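PDB 6F4V: kallistatin from Homo sapiens, which inhibits the serine protease tissue kallikrein by forming a stable equimolar complex with it, being cut at its reactive site in the process. Local coordinates for residues Ser32-Ser37 against Asn165-Lys170; Ala171-Pro176 against Ala327-Ala332; Thr183-Tyr188 against Val197-Gln202; Pro273-Ser278 against Leu322-Ala327. All blocks are in the same frame, centred on the assembly; numbering follows the deposited sequence. Where two conformers were deposited one is given.

Interaction 1 (Ser32-Ser37 against Asn165-Lys170); sequences SPLSIS and NYIYFK
S32 meets the methyl CG2 of I167 with its hydroxyl, OG lying 3.6 Å from that carbon. With OG anti to the backbone N (chi1 179°), the hydroxyl turns back over the first turn of the helix as an N-cap and accepts the amide of S35, N to OG 3.1 Å; it is also hydrogen-bonded to the backbone of the second chain of the assembly. L34 adds a looser apolar touch, CD2 to I167 CD1 at 4.3 Å. The main polar grip comes at S35. Its OG donates to the amide oxygen of N165, OG to OD1 2.6 Å, while its carbonyl takes the amide N-H of the same residue, ND2 to O 2.8 Å. This second bond is fairly straight, with an N-H...O angle of 163°. It reaches a lone pair of the carbonyl, which lies close to the amide plane of N165, and the two bonds together fix the flip of that amide. S35 OG also bonds T335 OG1, tying in strand 328-340. I36 and S37 turn away from strand 165-170 and pack on helix 6-23. The arrangement matches the shutter region of serpins: helix 33-44 is buried beneath the central sheet, residues 33-37 nearly antiparallel to residues 165-170, with strand 328-340 joining in through T335 and A333, H318 bonded to S32 N, and helix 68-83 flanking L34.

Interaction 2 (Ala171-Pro176 against Ala327-Ala332); sequences ALWEKP and AGTEAA
W173 holds CG anti to its own carbonyl carbon (chi1 -60°), which swings the indole across to strand 328-332, and the second torsion turns its face to G328; T329 has OG1 anti to its carbonyl carbon (chi1 -63°), from where this hydroxyl comes within 3.3 Å of W173 CH2. The indole face receives the alpha carbon of G328 as a CH-pi contact: CA stands 3.5 Å from the centroid of the five-membered ring, 17° off its normal. The backbones close up here, G328 CA being 4.2 Å from L172 CA in a non-hydrogen-bonded antiparallel pair. One step on, A171 and T329 form the hydrogen-bonded pair, with A171 N to T329 O and T329 N to A171 O both 3.0 Å. Past the end of the strand, W173 N still binds A327 O at 2.9 Å, and a water donates to the same carbonyl at 2.7 Å from A327 O. The place of strand 328-340 beside strand 159-172 is consistent with a cleaved serpin whose reactive loop has entered the sheet; W173 marks the breach, where insertion begins. The ring of Y224 meets the indole with its plane almost parallel and bonds T329 OG1, and D325 O accepts from W173 NE1. The join therefore rests on backbone bonds, backed by a fixed aromatic plate whose N-H is satisfied and one face of which takes the alpha carbon of G328.

Interaction 3 (Thr183-Tyr188 against Val197-Gln202); sequences TPKDFY and VPMMLQ
M199 presses its CB against CG of K185, and at 3.4 Å this carbon pair is tighter than a usual van der Waals contact. The two side chains cross at about a right angle. K185 sends CG anti to its carbonyl carbon (chi1 -65°) and then bends at its second torsion, which carries the amino end away while the inner methylenes stay on the methionine; M199 folds at both of its later torsions, bringing CE near K185 CB. Backbone bonds seat the same residues. M199 N reaches T183 O at 2.8 Å, and T183 N returns to M199 O at 3.2 Å, an oxygen that also accepts from a water 2.7 Å away. Strands 183-188 and 193-202 make a beta hairpin of serpin sheet C, and the segments twist so strongly that their directions differ by 107°. V197 pairs with K185 through N to K185 O at 2.9 Å and through O from K185 N at 2.8 Å. Its methyl CG1 lies 3.9 Å from F187 CB, and CG2 comes to the phenyl ring obliquely. Between these pairs P184 and P198 come together on the other face of the hairpin. Behind M199 and V197 the next strand contributes H271 and P273, and Y188 makes backbone bonds to the second chain of the assembly.

Interaction 4 (Pro273-Ser278 against Leu322-Ala327); sequences PKFSIS and LDVDEA
K274 and E326 face each other without closing a salt bridge: NZ stays 4.1 Å from OE1, and a water links the pair, accepting from K274 NZ at 3.2 Å and donating to E326 OE2 at 2.6 Å. The lysine is fully extended, crossing obliquely over D325 and E326, whereas the glutamate bends at an unusual second torsion of 91° that brings its carboxylate back towards K274 CD. OE2 is also held by T182 OG1, which helps fix the carboxylate. Inward of this, F275 and V324 exchange backbone bonds, V324 N to F275 O being 2.9 Å, and I277 pairs likewise with L322, alongside which it lies, N of L322 being 2.8 Å from I277 O. Less certainly, one of two S276 conformers puts OG 2.9 Å from L322 O, a second donor beside I277 N. On the buried face the F275 ring wedges between two residues, CE1 at 3.6 Å from V324 CB and CE2 at 3.7 Å from L322 CD2, each met obliquely. D325 OD1 accepts the amide of A327 in an Asx turn leading into strand 328-340. Neighbouring antiparallel strands of the central sheet, with a Lys-Glu pair at the base of the reactive loop, are characteristic of the serpin breach.

Interactions 1, 2 and 4 belong to the central sheet, in an arrangement consistent with a cleaved serpin whose reactive loop has entered it, and interaction 3 to the hairpin of sheet C, with more exposed residues. Strand 159-172 serves interactions 1 and 2: deep in the core it offers side-chain polar bonds to a helix, and nearer its end it gives backbone bonds to strand 328-340. Interactions 2 and 4 share A327 and lie about 9 Å apart between centres; W173 NE1 to D325 O joins them. Interaction 3 reaches interaction 4 through P198 O to K274 N, and interaction 2 through Q202 to K175. Buried interaction 1 is mainly polar; interaction 4 packs apolar groups on one face, its Lys-Glu pair lying at the more exposed end.

Interaction 1 (Ser32-Ser37 against Asn165-Lys170)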
loop_
_atom_site.group_PDB
_atom_site.type_symbol
_atom_site.label_atom_id
_atom_site.label_comp_id
_atom_site.label_asym_id
_atom_site.label_seq_id
_atom_site.Cartn_x
_atom_site.Cartn_y
_atom_site.Cartn_z
ATOM N N SER A 32 -0.290 -1.865 0.307
ATOM C CA SER A 32 -0.115 -0.445 0.482
ATOM C C SER A 32 1.347 -0.052 0.715
ATOM O O SER A 32 1.858 -0.236 1.809
ATOM C CB SER A 32 -0.928 0.080 1.640
ATOM O OG SER A 32 -0.687 1.465 1.774
ATOM N N PRO A 33 1.984 0.547 -0.295
ATOM C CA PRO A 33 3.377 0.982 -0.083
ATOM C C PRO A 33 3.467 2.059 0.985
ATOM O O PRO A 33 4.394 2.030 1.799
ATOM C CB PRO A 33 3.808 1.542 -1.436
ATOM C CG PRO A 33 2.663 1.433 -2.366
ATOM C CD PRO A 33 1.527 0.758 -1.681
ATOM N N LEU A 34 2.489 2.963 1.021
ATOM C CA LEU A 34 2.470 4.014 2.017
ATOM C C LEU A 34 2.445 3.453 3.436
ATOM O O LEU A 34 3.180 3.904 4.309
ATOM C CB LEU A 34 1.290 4.978 1.754
ATOM C CG LEU A 34 1.218 6.075 2.818
ATOM C CD1 LEU A 34 2.487 6.905 2.800
ATOM C CD2 LEU A 34 0.030 6.934 2.637
ATOM N N SER A 35 1.627 2.438 3.668
ATOM C CA SER A 35 1.568 1.825 4.987
ATOM C C SER A 35 2.916 1.231 5.386
ATOM O O SER A 35 3.397 1.456 6.515
ATOM C CB SER A 35 0.516 0.731 5.023
ATOM O OG SER A 35 0.604 -0.016 6.221
ATOM N N ILE A 36 3.535 0.515 4.462
ATOM C CA ILE A 36 4.843 -0.052 4.769
ATOM C C ILE A 36 5.875 1.039 5.052
ATOM O O ILE A 36 6.597 0.951 6.068
ATOM C CB ILE A 36 5.346 -1.035 3.678
ATOM C CG1 ILE A 36 4.354 -2.206 3.492
ATOM C CG2 ILE A 36 6.733 -1.522 4.033
ATOM C CD1 ILE A 36 4.666 -3.076 2.278
ATOM N N SER A 37 5.965 2.029 4.164
ATOM C CA SER A 37 6.919 3.151 4.316
ATOM C C SER A 37 6.746 3.877 5.656
ATOM O O SER A 37 7.724 4.117 6.396
ATOM C CB SER A 37 6.781 4.129 3.148
ATOM O OG SER A 37 7.206 3.516 1.957
ATOM N N ASN A 165 0.623 0.051 11.816
ATOM C CA ASN A 165 -0.175 1.111 11.247
ATOM C C ASN A 165 -1.200 0.560 10.310
ATOM O O ASN A 165 -1.182 -0.625 9.981
ATOM C CB ASN A 165 0.691 2.162 10.605
ATOM C CG ASN A 165 1.237 1.764 9.275
ATOM O OD1 ASN A 165 0.779 0.827 8.658
ATOM N ND2 ASN A 165 2.224 2.512 8.810
ATOM N N TYR A 166 -2.112 1.417 9.907
ATOM C CA TYR A 166 -3.193 0.989 9.012
ATOM C C TYR A 166 -3.567 2.158 8.112
ATOM O O TYR A 166 -3.305 3.341 8.442
ATOM C CB TYR A 166 -4.413 0.494 9.820
ATOM C CG TYR A 166 -5.021 1.632 10.587
ATOM C CD1 TYR A 166 -5.973 2.479 9.987
ATOM C CD2 TYR A 166 -4.605 1.915 11.890
ATOM C CE1 TYR A 166 -6.499 3.568 10.677
ATOM C CE2 TYR A 166 -5.131 2.981 12.581
ATOM C CZ TYR A 166 -6.082 3.796 11.984
ATOM O OH TYR A 166 -6.578 4.879 12.683
ATOM N N ILE A 167 -4.188 1.812 6.996
ATOM C CA ILE A 167 -4.765 2.751 6.078
ATOM C C ILE A 167 -6.106 2.171 5.667
ATOM O O ILE A 167 -6.237 0.979 5.424
ATOM C CB ILE A 167 -3.841 3.037 4.862
ATOM C CG1 ILE A 167 -4.516 3.987 3.861
ATOM C CG2 ILE A 167 -3.397 1.749 4.167
ATOM C CD1 ILE A 167 -3.584 4.566 2.805
ATOM N N TYR A 168 -7.096 3.052 5.633
ATOM C CA TYR A 168 -8.428 2.742 5.181
ATOM C C TYR A 168 -8.822 3.803 4.159
ATOM O O TYR A 168 -8.672 5.001 4.424
ATOM C CB TYR A 168 -9.423 2.714 6.328
ATOM C CG TYR A 168 -10.791 2.324 5.809
ATOM C CD1 TYR A 168 -11.088 1.004 5.508
ATOM C CD2 TYR A 168 -11.759 3.289 5.535
ATOM C CE1 TYR A 168 -12.327 0.644 4.982
ATOM C CE2 TYR A 168 -13.008 2.938 5.002
ATOM C CZ TYR A 168 -13.289 1.617 4.740
ATOM O OH TYR A 168 -14.512 1.226 4.209
ATOM N N PHE A 169 -9.317 3.351 3.012
ATOM C CA PHE A 169 -9.626 4.185 1.871
ATOM C C PHE A 169 -10.959 3.761 1.301
ATOM O O PHE A 169 -11.131 2.618 0.889
ATOM C CB PHE A 169 -8.535 3.984 0.806
ATOM C CG PHE A 169 -8.778 4.707 -0.485
ATOM C CD1 PHE A 169 -8.399 6.018 -0.625
ATOM C CD2 PHE A 169 -9.333 4.067 -1.567
ATOM C CE1 PHE A 169 -8.579 6.699 -1.821
ATOM C CE2 PHE A 169 -9.508 4.736 -2.789
ATOM C CZ PHE A 169 -9.125 6.055 -2.903
ATOM N N LYS A 170 -11.901 4.697 1.225
ATOM C CA LYS A 170 -13.183 4.406 0.583
ATOM C C LYS A 170 -13.578 5.647 -0.180
ATOM O O LYS A 170 -13.655 6.754 0.393
ATOM C CB LYS A 170 -14.256 4.010 1.626
ATOM C CG LYS A 170 -15.581 3.591 0.959
ATOM C CD LYS A 170 -16.543 2.847 1.901
ATOM C CE LYS A 170 -17.014 3.628 3.095
ATOM N NZ LYS A 170 -17.833 2.739 4.012
#

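Interaction 2 (Ala171-Pro176 against Ala327-Ala332)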
loop_
_atom_site.group_PDB
_atom_site.type_symbol
_atom_site.label_atom_id
_atom_site.label_comp_id
_atom_site.label_asym_id
_atom_site.label_seq_id
_atom_site.Cartn_x
_atom_site.Cartn_y
_atom_site.Cartn_z
ATOM N N ALA A 171 -13.793 5.475 -1.469
ATOM C CA ALA A 171 -13.948 6.606 -2.362
ATOM C C ALA A 171 -14.922 6.301 -3.461
ATOM O O ALA A 171 -14.851 5.274 -4.110
ATOM C CB ALA A 171 -12.593 6.968 -2.978
ATOM N N LEU A 172 -15.803 7.249 -3.715
ATOM C CA LEU A 172 -16.749 7.157 -4.813
ATOM C C LEU A 172 -16.107 7.508 -6.166
ATOM O O LEU A 172 -15.303 8.449 -6.249
ATOM C CB LEU A 172 -17.892 8.144 -4.584
ATOM C CG LEU A 172 -18.817 7.888 -3.402
ATOM C CD1 LEU A 172 -19.640 9.153 -3.159
ATOM C CD2 LEU A 172 -19.705 6.680 -3.640
ATOM N N TRP A 173 -16.516 6.816 -7.227
ATOM C CA TRP A 173 -16.125 7.203 -8.587
ATOM C C TRP A 173 -16.695 8.573 -8.932
ATOM O O TRP A 173 -17.854 8.833 -8.618
ATOM C CB TRP A 173 -16.699 6.234 -9.624
ATOM C CG TRP A 173 -16.301 4.831 -9.509
ATOM C CD1 TRP A 173 -17.114 3.772 -9.375
ATOM C CD2 TRP A 173 -14.966 4.318 -9.563
ATOM N NE1 TRP A 173 -16.386 2.609 -9.355
ATOM C CE2 TRP A 173 -15.056 2.921 -9.444
ATOM C CE3 TRP A 173 -13.699 4.907 -9.723
ATOM C CZ2 TRP A 173 -13.914 2.089 -9.467
ATOM C CZ3 TRP A 173 -12.570 4.074 -9.745
ATOM C CH2 TRP A 173 -12.693 2.697 -9.608
ATOM N N GLU A 174 -15.939 9.443 -9.607
ATOM C CA GLU A 174 -16.589 10.583 -10.267
ATOM C C GLU A 174 -17.605 10.098 -11.319
ATOM O O GLU A 174 -18.640 10.734 -11.505
ATOM C CB GLU A 174 -15.595 11.514 -10.965
ATOM C CG GLU A 174 -14.804 12.382 -10.006
ATOM C CD GLU A 174 -15.556 13.597 -9.492
ATOM O OE1 GLU A 174 -14.915 14.446 -8.833
ATOM O OE2 GLU A 174 -16.777 13.707 -9.726
ATOM N N LYS A 175 -17.277 8.997 -12.001
ATOM C CA LYS A 175 -18.093 8.451 -13.095
ATOM C C LYS A 175 -18.490 6.986 -12.774
ATOM O O LYS A 175 -17.842 6.028 -13.237
ATOM C CB LYS A 175 -17.305 8.530 -14.400
ATOM C CG LYS A 175 -17.022 9.953 -14.889
ATOM C CD LYS A 175 -15.841 9.983 -15.846
ATOM C CE LYS A 175 -15.351 11.407 -16.110
ATOM N NZ LYS A 175 -16.180 12.040 -17.152
ATOM N N PRO A 176 -19.526 6.820 -11.954
ATOM C CA PRO A 176 -19.898 5.480 -11.530
ATOM C C PRO A 176 -20.610 4.665 -12.597
ATOM O O PRO A 176 -21.028 5.203 -13.645
ATOM C CB PRO A 176 -20.847 5.728 -10.353
ATOM C CG PRO A 176 -21.457 7.065 -10.614
ATOM C CD PRO A 176 -20.399 7.856 -11.358
ATOM N N ALA A 327 -20.091 1.723 -7.476
ATOM C CA ALA A 327 -20.132 3.016 -6.822
ATOM C C ALA A 327 -18.725 3.605 -6.530
ATOM O O ALA A 327 -18.551 4.827 -6.476
ATOM C CB ALA A 327 -20.887 2.899 -5.501
ATOM N N GLY A 328 -17.749 2.734 -6.329
ATOM C CA GLY A 328 -16.389 3.176 -6.069
ATOM C C GLY A 328 -15.442 2.066 -5.694
ATOM O O GLY A 328 -15.617 0.894 -6.051
ATOM N N THR A 329 -14.423 2.442 -4.936
ATOM C CA THR A 329 -13.384 1.524 -4.465
ATOM C C THR A 329 -13.244 1.610 -2.966
ATOM O O THR A 329 -13.267 2.699 -2.413
ATOM C CB THR A 329 -12.014 1.929 -5.104
ATOM O OG1 THR A 329 -12.102 1.789 -6.520
ATOM C CG2 THR A 329 -10.856 1.093 -4.592
ATOM N N GLU A 330 -13.061 0.453 -2.327
ATOM C CA GLU A 330 -12.652 0.359 -0.953
ATOM C C GLU A 330 -11.322 -0.394 -0.912
ATOM O O GLU A 330 -11.179 -1.455 -1.519
ATOM C CB GLU A 330 -13.675 -0.380 -0.103
ATOM C CG GLU A 330 -13.336 -0.428 1.383
ATOM C CD GLU A 330 -14.258 -1.379 2.141
ATOM O OE1 GLU A 330 -14.509 -2.475 1.619
ATOM O OE2 GLU A 330 -14.699 -1.037 3.237
ATOM N N ALA A 331 -10.362 0.193 -0.228
ATOM C CA ALA A 331 -9.031 -0.439 -0.066
ATOM C C ALA A 331 -8.543 -0.245 1.358
ATOM O O ALA A 331 -8.731 0.810 1.954
ATOM C CB ALA A 331 -8.050 0.107 -1.104
ATOM N N ALA A 332 -7.957 -1.297 1.934
ATOM C CA ALA A 332 -7.446 -1.241 3.251
ATOM C C ALA A 332 -6.133 -2.001 3.340
ATOM O O ALA A 332 -5.855 -2.889 2.539
ATOM C CB ALA A 332 -8.459 -1.788 4.252
HETATM O O HOH W 1 -20.181 6.796 -7.242
#

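Interaction 3 (Thr183-Tyr188 against Val197-Gln202)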
loop_
_atom_site.group_PDB
_atom_site.type_symbol
_atom_site.label_atom_id
_atom_site.label_comp_id
_atom_site.label_asym_id
_atom_site.label_seq_id
_atom_site.Cartn_x
_atom_site.Cartn_y
_atom_site.Cartn_z
ATOM N N THR A 183 -23.157 -7.746 -15.475
ATOM C CA THR A 183 -23.529 -9.128 -15.814
ATOM C C THR A 183 -22.277 -9.981 -15.849
ATOM O O THR A 183 -21.192 -9.456 -16.159
ATOM C CB THR A 183 -24.241 -9.259 -17.209
ATOM O OG1 THR A 183 -23.387 -8.779 -18.255
ATOM C CG2 THR A 183 -25.508 -8.481 -17.263
ATOM N N PRO A 184 -22.408 -11.292 -15.563
ATOM C CA PRO A 184 -21.216 -12.157 -15.652
ATOM C C PRO A 184 -20.603 -12.201 -17.066
ATOM O O PRO A 184 -21.340 -12.254 -18.044
ATOM C CB PRO A 184 -21.746 -13.547 -15.258
ATOM C CG PRO A 184 -23.023 -13.303 -14.525
ATOM C CD PRO A 184 -23.604 -12.049 -15.118
ATOM N N LYS A 185 -19.274 -12.153 -17.150
ATOM C CA LYS A 185 -18.532 -12.236 -18.424
ATOM C C LYS A 185 -17.258 -13.057 -18.264
ATOM O O LYS A 185 -16.745 -13.247 -17.150
ATOM C CB LYS A 185 -18.132 -10.855 -18.926
ATOM C CG LYS A 185 -19.270 -9.932 -19.305
ATOM C CD LYS A 185 -19.872 -10.273 -20.665
ATOM C CE LYS A 185 -21.325 -9.878 -20.699
ATOM N NZ LYS A 185 -21.913 -10.131 -22.034
ATOM N N ASP A 186 -16.712 -13.494 -19.387
ATOM C CA ASP A 186 -15.484 -14.252 -19.375
ATOM C C ASP A 186 -14.276 -13.330 -19.078
ATOM O O ASP A 186 -14.222 -12.203 -19.550
ATOM C CB ASP A 186 -15.269 -14.952 -20.699
ATOM C CG ASP A 186 -16.177 -16.155 -20.875
ATOM O OD1 ASP A 186 -16.805 -16.636 -19.893
ATOM O OD2 ASP A 186 -16.213 -16.618 -22.010
ATOM N N PHE A 187 -13.369 -13.841 -18.269
ATOM C CA PHE A 187 -12.113 -13.175 -17.937
ATOM C C PHE A 187 -11.020 -14.184 -18.236
ATOM O O PHE A 187 -11.000 -15.277 -17.667
ATOM C CB PHE A 187 -12.109 -12.776 -16.456
ATOM C CG PHE A 187 -10.932 -11.931 -16.054
ATOM C CD1 PHE A 187 -9.707 -12.513 -15.774
ATOM C CD2 PHE A 187 -11.060 -10.566 -15.933
ATOM C CE1 PHE A 187 -8.624 -11.722 -15.385
ATOM C CE2 PHE A 187 -9.994 -9.774 -15.560
ATOM C CZ PHE A 187 -8.778 -10.356 -15.283
ATOM N N TYR A 188 -10.104 -13.801 -19.115
ATOM C CA TYR A 188 -9.063 -14.680 -19.652
ATOM C C TYR A 188 -7.811 -14.524 -18.809
ATOM O O TYR A 188 -7.013 -13.631 -19.028
ATOM C CB TYR A 188 -8.815 -14.359 -21.142
ATOM C CG TYR A 188 -10.134 -14.281 -21.908
ATOM C CD1 TYR A 188 -10.900 -15.424 -22.138
ATOM C CD2 TYR A 188 -10.646 -13.050 -22.341
ATOM C CE1 TYR A 188 -12.118 -15.345 -22.799
ATOM C CE2 TYR A 188 -11.868 -12.961 -23.006
ATOM C CZ TYR A 188 -12.597 -14.126 -23.229
ATOM O OH TYR A 188 -13.810 -14.056 -23.867
ATOM N N VAL A 197 -16.716 -13.534 -14.219
ATOM C CA VAL A 197 -16.718 -12.421 -13.261
ATOM C C VAL A 197 -17.871 -11.495 -13.574
ATOM O O VAL A 197 -18.202 -11.320 -14.744
ATOM C CB VAL A 197 -15.389 -11.614 -13.286
ATOM C CG1 VAL A 197 -14.207 -12.539 -13.170
ATOM C CG2 VAL A 197 -15.235 -10.795 -14.554
ATOM N N PRO A 198 -18.460 -10.871 -12.539
ATOM C CA PRO A 198 -19.394 -9.783 -12.832
ATOM C C PRO A 198 -18.646 -8.627 -13.493
ATOM O O PRO A 198 -17.677 -8.129 -12.929
ATOM C CB PRO A 198 -19.957 -9.377 -11.465
ATOM C CG PRO A 198 -19.375 -10.286 -10.460
ATOM C CD PRO A 198 -18.341 -11.160 -11.098
ATOM N N MET A 199 -19.054 -8.281 -14.698
ATOM C CA MET A 199 -18.461 -7.225 -15.472
ATOM C C MET A 199 -19.365 -6.010 -15.472
ATOM O O MET A 199 -20.511 -6.058 -15.945
ATOM C CB MET A 199 -18.189 -7.710 -16.904
ATOM C CG MET A 199 -17.299 -6.780 -17.723
ATOM S SD MET A 199 -15.567 -6.756 -17.158
ATOM C CE MET A 199 -14.996 -8.336 -17.733
ATOM N N MET A 200 -18.845 -4.917 -14.931
ATOM C CA MET A 200 -19.538 -3.637 -14.939
ATOM C C MET A 200 -19.375 -3.031 -16.301
ATOM O O MET A 200 -18.380 -3.297 -16.983
ATOM C CB MET A 200 -18.963 -2.678 -13.865
ATOM C CG MET A 200 -18.826 -3.363 -12.536
ATOM S SD MET A 200 -18.335 -2.299 -11.203
ATOM C CE MET A 200 -16.633 -1.945 -11.722
ATOM N N LEU A 201 -20.332 -2.202 -16.692
ATOM C CA LEU A 201 -20.314 -1.552 -18.003
ATOM C C LEU A 201 -20.816 -0.109 -17.903
ATOM O O LEU A 201 -21.856 0.145 -17.318
ATOM C CB LEU A 201 -21.194 -2.334 -18.979
ATOM C CG LEU A 201 -21.442 -1.698 -20.355
ATOM C CD1 LEU A 201 -20.128 -1.526 -21.083
ATOM C CD2 LEU A 201 -22.423 -2.543 -21.161
ATOM N N GLN A 202 -20.050 0.828 -18.451
ATOM C CA GLN A 202 -20.522 2.169 -18.734
ATOM C C GLN A 202 -20.045 2.541 -20.118
ATOM O O GLN A 202 -18.963 2.164 -20.508
ATOM C CB GLN A 202 -20.100 3.224 -17.684
ATOM C CG GLN A 202 -18.628 3.426 -17.459
ATOM C CD GLN A 202 -18.352 4.527 -16.469
ATOM O OE1 GLN A 202 -18.457 5.707 -16.803
ATOM N NE2 GLN A 202 -17.984 4.157 -15.244
HETATM O O HOH W 2 -21.703 -5.938 -18.375
#

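Interaction 4 (Pro273-Ser278 against Leu322-Ala327)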
loop_
_atom_site.group_PDB
_atom_site.type_symbol
_atom_site.label_atom_id
_atom_site.label_comp_id
_atom_site.label_asym_id
_atom_site.label_seq_id
_atom_site.Cartn_x
_atom_site.Cartn_y
_atom_site.Cartn_z
ATOM N N PRO A 273 -14.284 -5.279 -14.254
ATOM C CA PRO A 273 -14.937 -6.196 -13.343
ATOM C C PRO A 273 -15.242 -5.585 -12.000
ATOM O O PRO A 273 -14.529 -4.679 -11.532
ATOM C CB PRO A 273 -13.944 -7.359 -13.187
ATOM C CG PRO A 273 -12.846 -7.107 -14.161
ATOM C CD PRO A 273 -12.900 -5.680 -14.554
ATOM N N LYS A 274 -16.311 -6.093 -11.410
ATOM C CA LYS A 274 -16.597 -5.929 -10.000
ATOM C C LYS A 274 -15.864 -7.080 -9.330
ATOM O O LYS A 274 -16.060 -8.237 -9.711
ATOM C CB LYS A 274 -18.100 -6.048 -9.746
ATOM C CG LYS A 274 -18.495 -5.994 -8.279
ATOM C CD LYS A 274 -20.006 -6.101 -8.129
ATOM C CE LYS A 274 -20.403 -6.163 -6.661
ATOM N NZ LYS A 274 -21.881 -6.265 -6.529
ATOM N N PHE A 275 -15.031 -6.785 -8.341
ATOM C CA PHE A 275 -14.136 -7.810 -7.794
ATOM C C PHE A 275 -13.486 -7.393 -6.501
ATOM O O PHE A 275 -13.446 -6.202 -6.134
ATOM C CB PHE A 275 -12.995 -8.143 -8.805
ATOM C CG PHE A 275 -11.966 -7.065 -8.931
ATOM C CD1 PHE A 275 -12.191 -5.979 -9.742
ATOM C CD2 PHE A 275 -10.783 -7.102 -8.191
ATOM C CE1 PHE A 275 -11.272 -4.945 -9.853
ATOM C CE2 PHE A 275 -9.857 -6.070 -8.297
ATOM C CZ PHE A 275 -10.110 -4.970 -9.109
ATOM N N SER A 276 -12.923 -8.415 -5.873
ATOM C CA SER A 276 -12.113 -8.257 -4.686
ATOM C C SER A 276 -10.868 -9.094 -4.807
ATOM O O SER A 276 -10.936 -10.234 -5.277
ATOM C CB SER A 276 -12.860 -8.670 -3.414
ATOM O OG SER A 276 -12.162 -8.137 -2.299
ATOM N N ILE A 277 -9.728 -8.501 -4.409
ATOM C CA ILE A 277 -8.467 -9.235 -4.237
ATOM C C ILE A 277 -7.804 -8.806 -2.932
ATOM O O ILE A 277 -8.151 -7.760 -2.316
ATOM C CB ILE A 277 -7.447 -9.049 -5.398
ATOM C CG1 ILE A 277 -7.025 -7.584 -5.588
ATOM C CG2 ILE A 277 -7.981 -9.628 -6.697
ATOM C CD1 ILE A 277 -5.779 -7.416 -6.449
ATOM N N SER A 278 -6.829 -9.591 -2.518
ATOM C CA SER A 278 -6.088 -9.273 -1.332
ATOM C C SER A 278 -4.659 -9.733 -1.475
ATOM O O SER A 278 -4.351 -10.540 -2.372
ATOM C CB SER A 278 -6.778 -9.907 -0.132
ATOM O OG SER A 278 -6.751 -11.295 -0.242
ATOM N N LEU A 322 -8.568 -5.065 -1.644
ATOM C CA LEU A 322 -9.151 -4.179 -2.667
ATOM C C LEU A 322 -10.542 -4.682 -3.017
ATOM O O LEU A 322 -10.695 -5.876 -3.304
ATOM C CB LEU A 322 -8.315 -4.244 -3.954
ATOM C CG LEU A 322 -8.781 -3.388 -5.155
ATOM C CD1 LEU A 322 -8.856 -1.925 -4.767
ATOM C CD2 LEU A 322 -7.866 -3.575 -6.349
ATOM N N ASP A 323 -11.503 -3.759 -3.035
ATOM C CA ASP A 323 -12.899 -4.034 -3.396
ATOM C C ASP A 323 -13.363 -2.952 -4.367
ATOM O O ASP A 323 -13.461 -1.772 -3.996
ATOM C CB ASP A 323 -13.784 -4.051 -2.128
ATOM C CG ASP A 323 -15.196 -4.538 -2.391
ATOM O OD1 ASP A 323 -15.662 -4.491 -3.540
ATOM O OD2 ASP A 323 -15.876 -4.946 -1.433
ATOM N N VAL A 324 -13.658 -3.361 -5.595
ATOM C CA VAL A 324 -14.091 -2.483 -6.657
ATOM C C VAL A 324 -15.521 -2.855 -7.030
ATOM O O VAL A 324 -15.828 -4.024 -7.325
ATOM C CB VAL A 324 -13.140 -2.606 -7.879
ATOM C CG1 VAL A 324 -13.732 -1.971 -9.128
ATOM C CG2 VAL A 324 -11.763 -1.990 -7.520
ATOM N N ASP A 325 -16.396 -1.860 -7.020
ATOM C CA ASP A 325 -17.770 -2.071 -7.478
ATOM C C ASP A 325 -18.280 -0.840 -8.240
ATOM O O ASP A 325 -17.511 0.035 -8.635
ATOM C CB ASP A 325 -18.669 -2.441 -6.296
ATOM C CG ASP A 325 -18.865 -1.293 -5.322
ATOM O OD1 ASP A 325 -18.570 -0.101 -5.620
ATOM O OD2 ASP A 325 -19.311 -1.581 -4.203
ATOM N N GLU A 326 -19.596 -0.796 -8.467
ATOM C CA GLU A 326 -20.175 0.182 -9.351
ATOM C C GLU A 326 -20.126 1.582 -8.789
ATOM O O GLU A 326 -20.131 2.521 -9.551
ATOM C CB GLU A 326 -21.652 -0.174 -9.667
ATOM C CG GLU A 326 -21.804 -1.449 -10.468
ATOM C CD GLU A 326 -21.968 -2.693 -9.634
ATOM O OE1 GLU A 326 -21.656 -2.674 -8.436
ATOM O OE2 GLU A 326 -22.433 -3.705 -10.191
ATOM N N ALA A 327 -20.091 1.723 -7.476
ATOM C CA ALA A 327 -20.132 3.016 -6.822
ATOM C C ALA A 327 -18.725 3.605 -6.530
ATOM O O ALA A 327 -18.551 4.827 -6.476
ATOM C CB ALA A 327 -20.887 2.899 -5.501
HETATM O O HOH W 3 -23.629 -5.823 -9.177
#